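Local atomic coordinates of acylneuraminate lyase (Mycoplasma synoviae, PDB entry 4N4P), a protein that belongs to the dihydrodipicolinate synthetase family, whose members fold as TIM barrels. Residues V33-I47 and V69-Q82. Numbering follows the deposited sequence.
Sequences VNFLVEKQKVDGIYI and VAEANAGRVTLIAQ
Strands 44-47 and 78-82 pair in parallel register, G44 with T78 through I47 with A81, as adjacent staves of a TIM barrel joined by the beta-alpha-beta crossover through helix 59-73. Five backbone hydrogen bonds zip them together, from T78 N to D43 O at 3.2 Å through to Q82 N on I47 O; I45 and I47 each use both N and O across the pair.

Apolar packing continues on the helix-facing side. I47 lays CG1 against A81 CB and turns CG2 to V69, whose methyls also meet V33 CG2. V33 CG1 rests 3.8 Å from A72 CB, where helix segments 33-39 and 69-73 cross at -37°. V77 wedges between helix and strand, its CG2 touching V37 CG2, I45 CG1 and G44 CA. On the opposite face, toward the barrel interior, I80 CG2 meets the edge of the Y46 ring at CD1 (3.6 Å); the ring lies there because CG is anti to the backbone N (chi1 -179°). The Y46 hydroxyl goes on to hydrogen bond with Y139 of strand 136-139 and S107 of strand 105-108.

Polar contacts gather around R76, the last residue of the type I' turn N73-R76. V37 CG1 covers one face of its guanidinium, while the edge is gripped in plane: NH1 makes a salt bridge of 2.8 Å to the anti lone pair of E38 OE2, NH2 bonds N34 OD1, and NE bonds N73 O. NH2 also reaches A72 O, tying the arginine back to the C-terminal end of the preceding helix 59-73 and restricting its rotation. The amide of N34 is turned 69° from the guanidinium plane, and a water donates to both N34 OD1 (2.8 Å) and A72 O (3.0 Å).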
loop_
_atom_site.group_PDB
_atom_site.type_symbol
_atom_site.label_atom_id
_atom_site.label_comp_id
_atom_site.label_asym_id
_atom_site.label_seq_id
_atom_site.Cartn_x
_atom_site.Cartn_y
_atom_site.Cartn_z
ATOM N N VAL A 33 -38.648 5.121 -1.268
ATOM C CA VAL A 33 -38.970 4.477 0.023
ATOM C C VAL A 33 -40.034 3.393 -0.170
ATOM O O VAL A 33 -39.859 2.246 0.271
ATOM C CB VAL A 33 -39.369 5.511 1.124
ATOM C CG1 VAL A 33 -39.887 4.793 2.428
ATOM C CG2 VAL A 33 -38.192 6.412 1.469
ATOM N N ASN A 34 -41.141 3.722 -0.853
ATOM C CA ASN A 34 -42.167 2.713 -1.100
ATOM C C ASN A 34 -41.646 1.507 -1.864
ATOM O O ASN A 34 -42.032 0.382 -1.575
ATOM C CB ASN A 34 -43.379 3.306 -1.841
ATOM C CG ASN A 34 -44.146 4.347 -1.019
ATOM O OD1 ASN A 34 -44.028 4.450 0.207
ATOM N ND2 ASN A 34 -44.979 5.120 -1.721
ATOM N N PHE A 35 -40.796 1.736 -2.867
ATOM C CA PHE A 35 -40.217 0.648 -3.646
ATOM C C PHE A 35 -39.412 -0.284 -2.718
ATOM O O PHE A 35 -39.565 -1.518 -2.757
ATOM C CB PHE A 35 -39.324 1.238 -4.757
ATOM C CG PHE A 35 -38.589 0.209 -5.571
ATOM C CD1 PHE A 35 -39.261 -0.590 -6.486
ATOM C CD2 PHE A 35 -37.195 0.073 -5.435
ATOM C CE1 PHE A 35 -38.561 -1.527 -7.265
ATOM C CE2 PHE A 35 -36.500 -0.842 -6.195
ATOM C CZ PHE A 35 -37.179 -1.643 -7.117
ATOM N N LEU A 36 -38.613 0.310 -1.842
ATOM C CA LEU A 36 -37.771 -0.477 -0.927
ATOM C C LEU A 36 -38.619 -1.283 0.058
ATOM O O LEU A 36 -38.386 -2.479 0.283
ATOM C CB LEU A 36 -36.797 0.435 -0.175
ATOM C CG LEU A 36 -35.788 1.151 -1.092
ATOM C CD1 LEU A 36 -34.843 2.050 -0.288
ATOM C CD2 LEU A 36 -35.010 0.081 -1.883
ATOM N N VAL A 37 -39.616 -0.627 0.641
ATOM C CA VAL A 37 -40.491 -1.290 1.604
ATOM C C VAL A 37 -41.374 -2.329 0.920
ATOM O O VAL A 37 -41.479 -3.452 1.392
ATOM C CB VAL A 37 -41.378 -0.257 2.349
ATOM C CG1 VAL A 37 -42.416 -0.959 3.284
ATOM C CG2 VAL A 37 -40.489 0.745 3.149
ATOM N N GLU A 38 -42.013 -1.953 -0.187
ATOM C CA GLU A 38 -43.112 -2.773 -0.727
ATOM C C GLU A 38 -42.683 -3.789 -1.757
ATOM O O GLU A 38 -43.282 -4.863 -1.853
ATOM C CB GLU A 38 -44.210 -1.866 -1.311
ATOM C CG GLU A 38 -44.776 -0.892 -0.294
ATOM C CD GLU A 38 -45.492 0.309 -0.928
ATOM O OE1 GLU A 38 -45.866 0.250 -2.120
ATOM O OE2 GLU A 38 -45.660 1.328 -0.231
ATOM N N LYS A 39 -41.656 -3.455 -2.550
ATOM C CA LYS A 39 -41.212 -4.324 -3.630
ATOM C C LYS A 39 -39.933 -5.056 -3.271
ATOM O O LYS A 39 -39.820 -6.256 -3.520
ATOM C CB LYS A 39 -40.983 -3.545 -4.939
ATOM C CG LYS A 39 -42.270 -2.952 -5.541
ATOM C CD LYS A 39 -43.247 -4.064 -5.937
ATOM C CE LYS A 39 -44.453 -3.469 -6.658
ATOM N NZ LYS A 39 -45.356 -2.843 -5.672
ATOM N N GLN A 40 -38.959 -4.341 -2.729
ATOM C CA GLN A 40 -37.764 -5.042 -2.240
ATOM C C GLN A 40 -38.017 -5.771 -0.920
ATOM O O GLN A 40 -37.278 -6.700 -0.561
ATOM C CB GLN A 40 -36.578 -4.089 -2.135
ATOM C CG GLN A 40 -36.231 -3.450 -3.484
ATOM C CD GLN A 40 -35.749 -4.474 -4.468
ATOM O OE1 GLN A 40 -34.848 -5.271 -4.159
ATOM N NE2 GLN A 40 -36.349 -4.487 -5.659
ATOM N N LYS A 41 -39.049 -5.341 -0.192
ATOM C CA LYS A 41 -39.402 -5.963 1.097
ATOM C C LYS A 41 -38.247 -5.960 2.086
ATOM O O LYS A 41 -37.949 -6.989 2.720
ATOM C CB LYS A 41 -39.908 -7.410 0.881
ATOM C CG LYS A 41 -41.102 -7.543 -0.071
ATOM C CD LYS A 41 -42.432 -7.507 0.669
ATOM C CE LYS A 41 -43.630 -7.650 -0.298
ATOM N NZ LYS A 41 -43.684 -9.008 -0.938
ATOM N N VAL A 42 -37.587 -4.807 2.218
ATOM C CA VAL A 42 -36.407 -4.702 3.069
ATOM C C VAL A 42 -36.812 -4.630 4.551
ATOM O O VAL A 42 -37.976 -4.349 4.897
ATOM C CB VAL A 42 -35.547 -3.446 2.707
ATOM C CG1 VAL A 42 -35.097 -3.539 1.257
ATOM C CG2 VAL A 42 -36.354 -2.146 2.918
ATOM N N ASP A 43 -35.838 -4.872 5.418
ATOM C CA ASP A 43 -36.070 -4.804 6.850
ATOM C C ASP A 43 -35.862 -3.400 7.396
ATOM O O ASP A 43 -36.380 -3.052 8.466
ATOM C CB ASP A 43 -35.151 -5.810 7.531
ATOM C CG ASP A 43 -35.379 -7.197 7.018
ATOM O OD1 ASP A 43 -36.409 -7.775 7.421
ATOM O OD2 ASP A 43 -34.573 -7.708 6.183
ATOM N N GLY A 44 -35.094 -2.591 6.670
ATOM C CA GLY A 44 -34.828 -1.242 7.099
ATOM C C GLY A 44 -34.222 -0.455 5.964
ATOM O O GLY A 44 -33.901 -1.022 4.903
ATOM N N ILE A 45 -34.031 0.850 6.190
ATOM C CA ILE A 45 -33.415 1.715 5.176
ATOM C C ILE A 45 -32.354 2.557 5.847
ATOM O O ILE A 45 -32.575 3.089 6.951
ATOM C CB ILE A 45 -34.461 2.657 4.492
ATOM C CG1 ILE A 45 -35.581 1.831 3.879
ATOM C CG2 ILE A 45 -33.802 3.491 3.376
ATOM C CD1 ILE A 45 -36.827 2.656 3.493
ATOM N N TYR A 46 -31.202 2.692 5.185
ATOM C CA TYR A 46 -30.086 3.476 5.668
ATOM C C TYR A 46 -29.970 4.676 4.737
ATOM O O TYR A 46 -29.690 4.506 3.550
ATOM C CB TYR A 46 -28.804 2.635 5.583
ATOM C CG TYR A 46 -27.540 3.312 6.070
ATOM C CD1 TYR A 46 -27.271 3.412 7.427
ATOM C CD2 TYR A 46 -26.588 3.815 5.165
ATOM C CE1 TYR A 46 -26.103 4.004 7.892
ATOM C CE2 TYR A 46 -25.412 4.415 5.621
ATOM C CZ TYR A 46 -25.182 4.514 6.991
ATOM O OH TYR A 46 -24.048 5.083 7.509
ATOM N N ILE A 47 -30.229 5.874 5.263
ATOM C CA ILE A 47 -30.333 7.048 4.406
ATOM C C ILE A 47 -29.158 7.986 4.524
ATOM O O ILE A 47 -28.439 7.984 5.526
ATOM C CB ILE A 47 -31.658 7.817 4.604
ATOM C CG1 ILE A 47 -31.645 8.542 5.960
ATOM C CG2 ILE A 47 -32.839 6.850 4.412
ATOM C CD1 ILE A 47 -32.656 9.712 6.040
ATOM N N VAL A 69 -38.392 10.808 4.152
ATOM C CA VAL A 69 -38.259 9.368 4.362
ATOM C C VAL A 69 -39.116 8.900 5.538
ATOM O O VAL A 69 -39.839 7.887 5.445
ATOM C CB VAL A 69 -36.776 8.947 4.572
ATOM C CG1 VAL A 69 -36.684 7.527 5.111
ATOM C CG2 VAL A 69 -36.012 9.053 3.238
ATOM N N ALA A 70 -39.036 9.640 6.639
ATOM C CA ALA A 70 -39.799 9.281 7.835
ATOM C C ALA A 70 -41.300 9.318 7.543
ATOM O O ALA A 70 -42.031 8.420 7.966
ATOM C CB ALA A 70 -39.453 10.180 8.976
ATOM N N GLU A 71 -41.734 10.333 6.794
ATOM C CA GLU A 71 -43.120 10.430 6.304
ATOM C C GLU A 71 -43.556 9.258 5.447
ATOM O O GLU A 71 -44.549 8.591 5.752
ATOM C CB GLU A 71 -43.335 11.757 5.555
ATOM C CG GLU A 71 -43.241 12.953 6.489
ATOM C CD GLU A 71 -43.393 14.294 5.779
ATOM O OE1 GLU A 71 -43.615 14.318 4.540
ATOM O OE2 GLU A 71 -43.286 15.324 6.482
ATOM N N ALA A 72 -42.808 8.993 4.378
ATOM C CA ALA A 72 -43.097 7.883 3.480
ATOM C C ALA A 72 -43.060 6.527 4.167
ATOM O O ALA A 72 -43.877 5.651 3.866
ATOM C CB ALA A 72 -42.113 7.890 2.301
ATOM N N ASN A 73 -42.081 6.334 5.037
ATOM C CA ASN A 73 -41.940 5.041 5.724
ATOM C C ASN A 73 -43.135 4.806 6.657
ATOM O O ASN A 73 -43.647 3.693 6.722
ATOM C CB ASN A 73 -40.666 5.009 6.535
ATOM C CG ASN A 73 -40.507 3.720 7.296
ATOM O OD1 ASN A 73 -40.676 2.628 6.739
ATOM N ND2 ASN A 73 -40.203 3.838 8.576
ATOM N N ALA A 74 -43.572 5.882 7.332
ATOM C CA ALA A 74 -44.668 5.819 8.313
ATOM C C ALA A 74 -44.461 4.649 9.290
ATOM O O ALA A 74 -45.387 3.889 9.564
ATOM C CB ALA A 74 -46.016 5.687 7.584
ATOM N N GLY A 75 -43.229 4.477 9.759
ATOM C CA GLY A 75 -42.873 3.456 10.741
ATOM C C GLY A 75 -42.894 1.997 10.291
ATOM O O GLY A 75 -42.789 1.102 11.131
ATOM N N ARG A 76 -43.010 1.743 8.984
ATOM C CA ARG A 76 -43.113 0.359 8.487
ATOM C C ARG A 76 -41.827 -0.446 8.693
ATOM O O ARG A 76 -41.865 -1.580 9.171
ATOM C CB ARG A 76 -43.515 0.312 7.018
ATOM C CG ARG A 76 -44.985 0.664 6.796
ATOM C CD ARG A 76 -45.305 0.724 5.330
ATOM N NE ARG A 76 -44.686 1.862 4.644
ATOM C CZ ARG A 76 -44.652 2.001 3.325
ATOM N NH1 ARG A 76 -45.150 1.044 2.531
ATOM N NH2 ARG A 76 -44.097 3.080 2.790
ATOM N N VAL A 77 -40.695 0.150 8.326
ATOM C CA VAL A 77 -39.410 -0.529 8.504
ATOM C C VAL A 77 -38.472 0.300 9.369
ATOM O O VAL A 77 -38.754 1.447 9.678
ATOM C CB VAL A 77 -38.762 -0.902 7.134
ATOM C CG1 VAL A 77 -39.713 -1.766 6.292
ATOM C CG2 VAL A 77 -38.267 0.358 6.373
ATOM N N THR A 78 -37.350 -0.291 9.769
ATOM C CA THR A 78 -36.365 0.382 10.641
ATOM C C THR A 78 -35.663 1.459 9.827
ATOM O O THR A 78 -35.412 1.238 8.646
ATOM C CB THR A 78 -35.361 -0.664 11.157
ATOM O OG1 THR A 78 -36.105 -1.696 11.844
ATOM C CG2 THR A 78 -34.296 -0.055 12.127
ATOM N N LEU A 79 -35.373 2.599 10.447
ATOM C CA LEU A 79 -34.668 3.680 9.738
ATOM C C LEU A 79 -33.386 4.055 10.425
ATOM O O LEU A 79 -33.355 4.233 11.627
ATOM C CB LEU A 79 -35.553 4.926 9.620
ATOM C CG LEU A 79 -36.849 4.823 8.795
ATOM C CD1 LEU A 79 -37.611 6.135 8.819
ATOM C CD2 LEU A 79 -36.580 4.384 7.347
ATOM N N ILE A 80 -32.322 4.194 9.642
ATOM C CA ILE A 80 -31.047 4.683 10.128
ATOM C C ILE A 80 -30.624 5.828 9.233
ATOM O O ILE A 80 -30.702 5.714 8.022
ATOM C CB ILE A 80 -29.952 3.587 10.105
ATOM C CG1 ILE A 80 -30.421 2.327 10.858
ATOM C CG2 ILE A 80 -28.665 4.118 10.713
ATOM C CD1 ILE A 80 -29.437 1.172 10.783
ATOM N N ALA A 81 -30.208 6.943 9.834
ATOM C CA ALA A 81 -29.731 8.101 9.075
ATOM C C ALA A 81 -28.253 8.340 9.307
ATOM O O ALA A 81 -27.824 8.509 10.441
ATOM C CB ALA A 81 -30.510 9.384 9.498
ATOM N N GLN A 82 -27.481 8.389 8.222
ATOM C CA GLN A 82 -26.070 8.795 8.301
ATOM C C GLN A 82 -26.082 10.320 8.305
ATOM O O GLN A 82 -26.663 10.920 7.408
ATOM C CB GLN A 82 -25.310 8.277 7.072
ATOM C CG GLN A 82 -23.786 8.304 7.214
ATOM C CD GLN A 82 -23.221 9.701 7.290
ATOM O OE1 GLN A 82 -22.417 9.998 8.161
ATOM N NE2 GLN A 82 -23.622 10.566 6.359
HETATM O O HOH W 1 -45.913 5.842 1.683
#